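PDB 5UI9: oxidoreductase protein from Agrobacterium radiobacter, which binds NAD+ and a small dihydroxy acid and, as a member of the GFO/IDH/MocA family, probably catalyses an NAD-dependent oxidation-reduction reaction. Local coordinates for residues G180-L184 / T322-V326. Sequence-based numbering, arbitrary orientation.
Sequences GIHTL and TFALV. With 8A1 ((2S)-2,3-dihydroxy-2-methylpropanoic acid), chain D.
V326 reaches across to segment 180-184 of helix 175-191 with one methyl, CG2, which sits between I181 and L184. V326 CG2 lies 3.7 Å from I181 CG1. The same methyl meets L184 CD1, so one branch touches both I181 and L184. CG1 of I181 stands anti to the backbone N (chi1 -163°), which carries CD1 on towards 322-326. There I181 CD1 meets F323 at the ring atom CD2, 4.1 Å away, approaching the ring obliquely. L184 points at the other helix, and L184 CD1 also touches L325 CB at 4.0 Å. T322 adds its methyl: T322 CG2 rests 3.5 Å from the backbone O of I181. No hydrogen bond joins the two segments; the contact is apolar packing, and the six touching residues are buried. The T322 hydroxyl is taken up by D185 and R188, just beyond the segment on helix 175-191.

H182 turns away from this interface to the bound (2S)-2,3-dihydroxy-2-methylpropanoic acid. H182 NE2 donates a nearly straight hydrogen bond of 2.6 Å to 8A1 O, a carboxylate oxygen in the ring plane (N-H...O 167°). E125 holds ND1 at the other ring nitrogen, and F127 stacks on the ring. H182 also touches NAD. The same helix, in the GFO/IDH/MocA C-terminal domain, thus packs against 322-326 and supplies a ligand-binding residue.

The short segment axes approach to 9.1 Å and run at 127° to each other. Both helices touch the mixed sheet: T183 and L184 meet strand 225-231, and L325 of helix 316-335 reaches strand 194-202.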
ATOM      1  N   GLY A 180     -14.466  -3.753  -2.917  1.00 30.41           N
ATOM      2  CA  GLY A 180     -13.320  -3.670  -3.829  1.00 30.22           C
ATOM      3  C   GLY A 180     -13.712  -3.259  -5.236  1.00 31.63           C
ATOM      4  O   GLY A 180     -12.964  -2.559  -5.918  1.00 33.45           O
ATOM      5  N   ILE A 181     -14.891  -3.700  -5.665  1.00 31.55           N
ATOM      6  CA  ILE A 181     -15.475  -3.281  -6.929  1.00 31.86           C
ATOM      7  C   ILE A 181     -15.494  -1.746  -7.071  1.00 31.76           C
ATOM      8  O   ILE A 181     -15.183  -1.228  -8.139  1.00 36.44           O
ATOM      9  CB  ILE A 181     -16.880  -3.916  -7.105  1.00 33.46           C
ATOM     10  CG1 ILE A 181     -17.343  -3.861  -8.561  1.00 34.55           C
ATOM     11  CG2 ILE A 181     -17.914  -3.285  -6.178  1.00 33.41           C
ATOM     12  CD1 ILE A 181     -18.417  -4.890  -8.858  1.00 37.08           C
ATOM     13  N   HIS A 182     -15.813  -1.035  -5.987  1.00 29.11           N
ATOM     14  CA  HIS A 182     -15.745   0.423  -5.960  1.00 28.90           C
ATOM     15  C   HIS A 182     -14.310   0.925  -6.026  1.00 27.90           C
ATOM     16  O   HIS A 182     -13.999   1.826  -6.806  1.00 29.65           O
ATOM     17  CB  HIS A 182     -16.349   1.009  -4.676  1.00 28.21           C
ATOM     18  CG  HIS A 182     -17.811   0.749  -4.491  1.00 27.81           C
ATOM     19  ND1 HIS A 182     -18.768   1.173  -5.391  1.00 27.68           N
ATOM     20  CD2 HIS A 182     -18.483   0.167  -3.471  1.00 27.94           C
ATOM     21  CE1 HIS A 182     -19.965   0.837  -4.943  1.00 27.39           C
ATOM     22  NE2 HIS A 182     -19.820   0.217  -3.785  1.00 29.06           N
ATOM     23  N   THR A 183     -13.450   0.376  -5.166  1.00 28.04           N
ATOM     24  CA  THR A 183     -12.075   0.863  -5.041  1.00 27.78           C
ATOM     25  C   THR A 183     -11.280   0.640  -6.335  1.00 28.02           C
ATOM     26  O   THR A 183     -10.473   1.484  -6.732  1.00 27.74           O
ATOM     27  CB  THR A 183     -11.337   0.176  -3.871  1.00 27.50           C
ATOM     28  OG1 THR A 183     -12.248  -0.071  -2.794  1.00 27.73           O
ATOM     29  CG2 THR A 183     -10.204   1.047  -3.373  1.00 27.84           C
ATOM     30  N   LEU A 184     -11.507  -0.510  -6.962  1.00 27.48           N
ATOM     31  CA  LEU A 184     -10.942  -0.826  -8.277  1.00 29.02           C
ATOM     32  C   LEU A 184     -11.460   0.105  -9.376  1.00 29.70           C
ATOM     33  O   LEU A 184     -10.711   0.475 -10.287  1.00 31.54           O
ATOM     34  CB  LEU A 184     -11.244  -2.284  -8.652  1.00 28.86           C
ATOM     35  CG  LEU A 184     -10.516  -3.338  -7.812  1.00 28.55           C
ATOM     36  CD1 LEU A 184     -11.165  -4.703  -7.986  1.00 29.08           C
ATOM     37  CD2 LEU A 184      -9.034  -3.386  -8.167  1.00 28.62           C
ATOM     38  N   THR A 322     -14.002  -2.524 -15.148  1.00 35.89           N
ATOM     39  CA  THR A 322     -13.941  -2.615 -13.693  1.00 34.78           C
ATOM     40  C   THR A 322     -14.251  -4.041 -13.242  1.00 35.11           C
ATOM     41  O   THR A 322     -13.505  -4.620 -12.442  1.00 32.61           O
ATOM     42  CB  THR A 322     -14.920  -1.622 -13.030  1.00 34.03           C
ATOM     43  OG1 THR A 322     -14.441  -0.289 -13.233  1.00 34.20           O
ATOM     44  CG2 THR A 322     -15.061  -1.881 -11.535  1.00 34.30           C
ATOM     45  N   PHE A 323     -15.349  -4.601 -13.748  1.00 34.64           N
ATOM     46  CA  PHE A 323     -15.788  -5.930 -13.318  1.00 36.07           C
ATOM     47  C   PHE A 323     -14.756  -7.018 -13.592  1.00 35.10           C
ATOM     48  O   PHE A 323     -14.579  -7.909 -12.769  1.00 34.25           O
ATOM     49  CB  PHE A 323     -17.140  -6.334 -13.929  1.00 37.69           C
ATOM     50  CG  PHE A 323     -17.778  -7.483 -13.207  1.00 38.81           C
ATOM     51  CD1 PHE A 323     -17.430  -8.797 -13.515  1.00 42.03           C
ATOM     52  CD2 PHE A 323     -18.671  -7.256 -12.171  1.00 40.29           C
ATOM     53  CE1 PHE A 323     -17.976  -9.861 -12.818  1.00 42.68           C
ATOM     54  CE2 PHE A 323     -19.234  -8.318 -11.476  1.00 42.28           C
ATOM     55  CZ  PHE A 323     -18.885  -9.622 -11.802  1.00 43.13           C
ATOM     56  N   ALA A 324     -14.095  -6.940 -14.745  1.00 36.51           N
ATOM     57  CA  ALA A 324     -12.963  -7.817 -15.074  1.00 37.36           C
ATOM     58  C   ALA A 324     -11.906  -7.870 -13.971  1.00 36.72           C
ATOM     59  O   ALA A 324     -11.360  -8.940 -13.691  1.00 36.69           O
ATOM     60  CB  ALA A 324     -12.318  -7.380 -16.378  1.00 38.10           C
ATOM     61  N   LEU A 325     -11.635  -6.717 -13.355  1.00 35.52           N
ATOM     62  CA  LEU A 325     -10.645  -6.616 -12.281  1.00 35.38           C
ATOM     63  C   LEU A 325     -11.099  -7.367 -11.039  1.00 35.04           C
ATOM     64  O   LEU A 325     -10.270  -7.962 -10.352  1.00 36.19           O
ATOM     65  CB  LEU A 325     -10.332  -5.155 -11.922  1.00 35.30           C
ATOM     66  CG  LEU A 325      -9.935  -4.187 -13.041  1.00 36.21           C
ATOM     67  CD1 LEU A 325      -9.666  -2.797 -12.483  1.00 36.58           C
ATOM     68  CD2 LEU A 325      -8.734  -4.671 -13.841  1.00 37.45           C
ATOM     69  N   VAL A 326     -12.403  -7.344 -10.760  1.00 34.16           N
ATOM     70  CA  VAL A 326     -12.974  -8.110  -9.645  1.00 35.11           C
ATOM     71  C   VAL A 326     -12.789  -9.615  -9.866  1.00 36.51           C
ATOM     72  O   VAL A 326     -12.291 -10.319  -8.987  1.00 36.06           O
ATOM     73  CB  VAL A 326     -14.470  -7.778  -9.413  1.00 34.37           C
ATOM     74  CG1 VAL A 326     -15.126  -8.759  -8.440  1.00 34.68           C
ATOM     75  CG2 VAL A 326     -14.619  -6.354  -8.900  1.00 33.44           C
TER
HETATM   76  OXT 8A1 D 402     -21.520   1.094  -0.617  1.00 31.39           O
HETATM   77  C   8A1 D 402     -21.521  -0.137  -0.860  1.00 33.73           C
HETATM   78  O   8A1 D 402     -21.621  -0.591  -2.022  1.00 33.42           O
HETATM   79  CA  8A1 D 402     -21.386  -1.113   0.280  1.00 33.73           C
HETATM   80  CB  8A1 D 402     -19.899  -1.451   0.386  1.00 33.14           C
HETATM   81  O1  8A1 D 402     -19.613  -2.223   1.557  1.00 31.24           O
HETATM   82  O2  8A1 D 402     -22.150  -2.298   0.002  1.00 33.85           O
HETATM   83  C3  8A1 D 402     -21.931  -0.496   1.569  1.00 33.10           C